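Local coordinates for protein 4-hydroxybutyrate coenzyme A transferase (Shewanella oneidensis, PDB 2OAS) that binds coenzyme A and probably transfers it between carboxylic acids such as acetate and 4-hydroxybutyrate, at residues 308-311 with 315-318; 380-383 with 388-391. One frame throughout, in Å; residues are numbered along the deposited sequence.

Interaction 1: 308-311 with 315-318; sequences LQVD and QVCA. With COA (coenzyme A), chain C.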
loop_
_atom_site.group_PDB
_atom_site.type_symbol
_atom_site.label_atom_id
_atom_site.label_comp_id
_atom_site.label_asym_id
_atom_site.label_seq_id
_atom_site.Cartn_x
_atom_site.Cartn_y
_atom_site.Cartn_z
ATOM N N LEU A 308 13.383 -6.346 -7.988
ATOM C CA LEU A 308 14.667 -5.989 -8.548
ATOM C C LEU A 308 15.696 -5.718 -7.457
ATOM O O LEU A 308 16.823 -6.170 -7.545
ATOM C CB LEU A 308 14.527 -4.739 -9.419
ATOM C CG LEU A 308 13.578 -4.911 -10.602
ATOM C CD1 LEU A 308 13.253 -3.549 -11.179
ATOM C CD2 LEU A 308 14.191 -5.846 -11.646
ATOM N N GLN A 309 15.310 -4.972 -6.435
ATOM C CA GLN A 309 16.229 -4.648 -5.343
ATOM C C GLN A 309 15.499 -4.534 -4.002
ATOM O O GLN A 309 14.405 -3.967 -3.912
ATOM C CB GLN A 309 16.953 -3.335 -5.657
ATOM C CG GLN A 309 17.877 -2.801 -4.562
ATOM C CD GLN A 309 18.532 -1.458 -4.947
ATOM O OE1 GLN A 309 17.840 -0.453 -5.179
ATOM N NE2 GLN A 309 19.862 -1.447 -5.023
ATOM N N VAL A 310 16.120 -5.082 -2.959
ATOM C CA VAL A 310 15.560 -5.048 -1.607
ATOM C C VAL A 310 16.606 -4.558 -0.607
ATOM O O VAL A 310 17.746 -5.028 -0.635
ATOM C CB VAL A 310 15.120 -6.446 -1.171
ATOM C CG1 VAL A 310 14.387 -6.356 0.143
ATOM C CG2 VAL A 310 14.249 -7.089 -2.255
ATOM N N ASP A 311 16.229 -3.637 0.281
ATOM C CA ASP A 311 17.177 -3.132 1.268
ATOM C C ASP A 311 17.160 -3.964 2.552
ATOM O O ASP A 311 16.240 -4.747 2.776
ATOM C CB ASP A 311 16.914 -1.645 1.584
ATOM C CG ASP A 311 15.643 -1.418 2.387
ATOM O OD1 ASP A 311 14.958 -2.408 2.725
ATOM O OD2 ASP A 311 15.321 -0.244 2.679
ATOM N N GLN A 315 12.437 -2.825 2.350
ATOM C CA GLN A 315 11.779 -1.998 1.330
ATOM C C GLN A 315 12.031 -2.647 -0.027
ATOM O O GLN A 315 13.165 -2.901 -0.398
ATOM C CB GLN A 315 12.295 -0.555 1.323
ATOM C CG GLN A 315 12.055 0.220 2.620
ATOM C CD GLN A 315 12.224 1.722 2.438
ATOM O OE1 GLN A 315 11.335 2.402 1.932
ATOM N NE2 GLN A 315 13.389 2.248 2.845
ATOM N N VAL A 316 10.956 -2.911 -0.753
ATOM C CA VAL A 316 11.011 -3.581 -2.039
ATOM C C VAL A 316 10.854 -2.675 -3.257
ATOM O O VAL A 316 9.894 -1.896 -3.360
ATOM C CB VAL A 316 9.920 -4.664 -2.088
ATOM C CG1 VAL A 316 9.907 -5.368 -3.449
ATOM C CG2 VAL A 316 10.147 -5.662 -0.958
ATOM N N CYS A 317 11.811 -2.790 -4.178
ATOM C CA CYS A 317 11.818 -2.026 -5.421
ATOM C C CYS A 317 11.650 -3.020 -6.541
ATOM O O CYS A 317 12.450 -3.942 -6.665
ATOM C CB CYS A 317 13.142 -1.308 -5.616
ATOM S SG CYS A 317 13.293 -0.618 -7.275
ATOM N N ALA A 318 10.631 -2.834 -7.371
ATOM C CA ALA A 318 10.377 -3.786 -8.445
ATOM C C ALA A 318 9.933 -3.186 -9.781
ATOM O O ALA A 318 9.574 -3.923 -10.707
ATOM C CB ALA A 318 9.347 -4.805 -7.968
HETATM N N1A COA C . 20.577 -3.887 -9.927
HETATM C C2A COA C . 21.186 -3.783 -11.251
HETATM N N3A COA C . 20.577 -4.664 -12.269
HETATM C C4A COA C . 19.467 -5.582 -11.957
HETATM C C5A COA C . 18.865 -5.666 -10.650
HETATM C C6A COA C . 19.464 -4.799 -9.608
HETATM N N6A COA C . 18.957 -4.817 -8.286
HETATM N N7A COA C . 17.845 -6.604 -10.647
HETATM C C8A COA C . 17.805 -7.079 -11.969
HETATM N N9A COA C . 18.779 -6.468 -12.791
HETATM C C1B COA C . 19.056 -6.701 -14.194
HETATM C C2B COA C . 19.364 -8.148 -14.689
HETATM O O2B COA C . 20.687 -8.325 -15.049
HETATM C C3B COA C . 18.385 -8.442 -15.825
HETATM O O3B COA C . 19.105 -8.832 -17.036
HETATM P P3B COA C . 18.392 -9.208 -18.399
HETATM O O7A COA C . 17.402 -10.298 -18.299
HETATM O O8A COA C . 17.694 -7.999 -18.933
HETATM O O9A COA C . 19.423 -9.564 -19.365
HETATM C C4B COA C . 17.539 -7.237 -15.994
HETATM O O4B COA C . 17.942 -6.237 -15.044
HETATM C C5B COA C . 16.098 -7.891 -15.865
HETATM O O5B COA C . 15.891 -8.458 -14.561
HETATM P P1A COA C . 14.965 -9.782 -14.178
HETATM O O1A COA C . 15.334 -10.981 -14.878
HETATM O O2A COA C . 15.008 -10.086 -12.697
HETATM O O3A COA C . 13.522 -9.285 -14.584
HETATM P P2A COA C . 12.232 -10.138 -14.410
HETATM O O4A COA C . 11.607 -10.337 -15.715
HETATM O O5A COA C . 12.524 -11.440 -13.838
HETATM O O6A COA C . 11.282 -9.596 -13.430
HETATM C CBP COA C . 10.274 -7.806 -11.956
HETATM C CCP COA C . 11.334 -9.041 -12.116
HETATM C CDP COA C . 11.075 -6.874 -12.932
HETATM C CEP COA C . 10.315 -7.198 -10.487
HETATM C CAP COA C . 8.740 -8.141 -12.566
HETATM O OAP COA C . 8.318 -9.189 -11.638
HETATM C C9P COA C . 7.747 -6.980 -12.448
HETATM O O9P COA C . 7.465 -6.364 -13.466
HETATM N N8P COA C . 7.200 -6.705 -11.169
HETATM C C7P COA C . 6.240 -5.715 -10.699
HETATM C C6P COA C . 4.943 -6.248 -9.985
HETATM C C5P COA C . 3.833 -6.628 -10.876
HETATM O O5P COA C . 2.669 -6.328 -10.587
HETATM N N4P COA C . 4.223 -7.339 -12.066
HETATM C C3P COA C . 3.448 -7.860 -13.183
HETATM C C2P COA C . 2.195 -8.743 -12.822
HETATM S S1P COA C . 0.665 -8.167 -13.612
#
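L308 and Q309 both turn their backbone N toward the carbonyl O of C317, the signature of a classic beta bulge: L308 N lies 2.9 Å from C317 O, and Q309 N 3.0 Å from the same oxygen. The Q309 bond is the straighter, at 171° on its hydrogen, while L308 N approaches in the carbonyl plane. C317 N returns a bond to Q309 O, making Q309 and C317 an antiparallel hydrogen-bonded pair; V310 and V316 follow as a non-hydrogen-bonded pair, with side chains on the face opposite to Q309 and C317.

At the turn end the D311 carboxylate reaches across to Q315. With CG set between the backbone N and the carbonyl carbon (chi1 71°), OD1 comes 2.6 Å from Q315 N, which meets it from above the carboxylate plane, and OD2 takes the amide NE2 of Q315 at 3.2 Å. OD1 also accepts from T313 N within the turn. Were the aspartate replaced by an alanine, Q315 N and T313 N would probably lose this acceptor, and the hairpin turn would be less firmly set. The Q315 amide is further fixed by A371 and V373 of the second subunit.

Coenzyme A lies at the bulge end. Its adenine N6A donates to L308 O over 2.6 Å, at 169° on the hydrogen, while L308 CD2 packs 3.5 Å from ligand CDP and A318 CB 3.6 Å from CEP. A backbone carbonyl beside the bulge thus accepts from the adenine amino group, with apolar carbons against the pantetheine arm.

Interaction 2: 380-383 with 388-391; sequences VHYI and GAAN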
loop_
_atom_site.group_PDB
_atom_site.type_symbol
_atom_site.label_atom_id
_atom_site.label_comp_id
_atom_site.label_asym_id
_atom_site.label_seq_id
_atom_site.Cartn_x
_atom_site.Cartn_y
_atom_site.Cartn_z
ATOM N N VAL A 380 5.806 -6.306 3.421
ATOM C CA VAL A 380 6.532 -7.552 3.333
ATOM C C VAL A 380 6.255 -8.635 4.377
ATOM O O VAL A 380 6.068 -8.370 5.563
ATOM C CB VAL A 380 8.055 -7.266 3.277
ATOM C CG1 VAL A 380 8.831 -8.555 3.060
ATOM C CG2 VAL A 380 8.340 -6.281 2.159
ATOM N N HIS A 381 6.215 -9.868 3.899
ATOM C CA HIS A 381 5.999 -11.002 4.765
ATOM C C HIS A 381 7.223 -11.888 4.591
ATOM O O HIS A 381 8.068 -11.949 5.468
ATOM C CB HIS A 381 4.715 -11.756 4.368
ATOM C CG HIS A 381 4.408 -12.938 5.236
ATOM N ND1 HIS A 381 3.284 -13.718 5.063
ATOM C CD2 HIS A 381 5.084 -13.480 6.283
ATOM C CE1 HIS A 381 3.279 -14.685 5.965
ATOM N NE2 HIS A 381 4.361 -14.562 6.716
ATOM N N TYR A 382 7.319 -12.569 3.453
ATOM C CA TYR A 382 8.467 -13.431 3.180
ATOM C C TYR A 382 9.295 -12.922 2.019
ATOM O O TYR A 382 8.781 -12.296 1.097
ATOM C CB TYR A 382 8.048 -14.844 2.819
ATOM C CG TYR A 382 7.749 -15.764 3.962
ATOM C CD1 TYR A 382 6.425 -16.071 4.299
ATOM C CD2 TYR A 382 8.780 -16.381 4.671
ATOM C CE1 TYR A 382 6.132 -16.968 5.303
ATOM C CE2 TYR A 382 8.501 -17.290 5.689
ATOM C CZ TYR A 382 7.168 -17.578 5.999
ATOM O OH TYR A 382 6.856 -18.470 7.000
ATOM N N ILE A 383 10.579 -13.230 2.061
ATOM C CA ILE A 383 11.506 -12.872 1.005
ATOM C C ILE A 383 12.373 -14.113 0.842
ATOM O O ILE A 383 12.976 -14.567 1.801
ATOM C CB ILE A 383 12.358 -11.662 1.390
ATOM C CG1 ILE A 383 11.500 -10.402 1.296
ATOM C CG2 ILE A 383 13.568 -11.542 0.471
ATOM C CD1 ILE A 383 12.237 -9.147 1.601
ATOM N N GLY A 388 17.632 -19.424 0.811
ATOM C CA GLY A 388 16.674 -19.558 1.893
ATOM C C GLY A 388 15.600 -18.485 1.943
ATOM O O GLY A 388 15.467 -17.670 1.033
ATOM N N ALA A 389 14.829 -18.485 3.022
ATOM C CA ALA A 389 13.749 -17.528 3.193
ATOM C C ALA A 389 13.929 -16.686 4.450
ATOM O O ALA A 389 14.522 -17.138 5.427
ATOM C CB ALA A 389 12.414 -18.274 3.267
ATOM N N ALA A 390 13.406 -15.460 4.419
ATOM C CA ALA A 390 13.474 -14.573 5.573
ATOM C C ALA A 390 12.084 -14.016 5.851
ATOM O O ALA A 390 11.449 -13.438 4.980
ATOM C CB ALA A 390 14.465 -13.435 5.323
ATOM N N ASN A 391 11.619 -14.205 7.077
ATOM C CA ASN A 391 10.301 -13.736 7.493
ATOM C C ASN A 391 10.469 -12.400 8.189
ATOM O O ASN A 391 11.079 -12.339 9.253
ATOM C CB ASN A 391 9.691 -14.721 8.474
ATOM C CG ASN A 391 8.205 -14.534 8.627
ATOM O OD1 ASN A 391 7.685 -13.436 8.457
ATOM N ND2 ASN A 391 7.508 -15.610 8.953
HETATM O O HOH W 1 4.527 -16.595 9.176
#
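N391 lies across from Y382 and H381, and its side chain runs over the tyrosine face and along the histidine edge. CG stands anti to the backbone N (chi1 -163°), which swings the amide over Y382. At the start of the chain, CB is 4.0 Å from Y382 CE2. CG then lies above one face of the tyrosine ring, offset toward its rim, with the amide and ring planes 37° apart. Here the branches divide. OD1 sits at the edge of the H381 ring, in its plane and 3.4 Å from H381 CD2; its hydrogen bond comes from K393 N just beyond the strand. ND2 runs on past Y382 CZ and donates to a water 3.1 Å away. That water lies in the plane of the imidazole, 3.2 Å from H381 NE2, and so joins the two side chains at their polar ends. Y382 CD1 rests over the centre of one imidazole face.

Beneath these groups the backbones pair antiparallel. I383 N bonds to A390 O, and A390 N answers to I383 O over 2.8 Å, so I383 and A390 form a hydrogen-bonded pair and Y382 with N391 a non-hydrogen-bonded one.

The hairpin ends a mixed sheet: strand 388-391 is its outermost strand within the chain, and strand 382-385 is flanked on its other side by strand 346-350. On the face of I383 and A390, helix 397-405 packs against the sheet through L404 and A403.

Both interactions join neighbouring strands of antiparallel hairpins in the C-terminal domain, but in different beta-sheets. Interaction 1 is buried and belongs to a four-strand beta-sheet beside coenzyme A; interaction 2 is partly buried at the margin of a six-strand one, with I383 about 12 Å from the ligand, side chain to ligand. Their chemistry differs: a bulge and a carboxylate grip in the first, a water joining histidine and asparagine in the second, with the asparagine amide over a tyrosine face. The centres lie 13 Å apart, and the two contacts touch through apolar carbons, V316 CG2 to V380 CG2 at 3.7 Å and V310 CG1 to I383 CD1 at 3.8 Å.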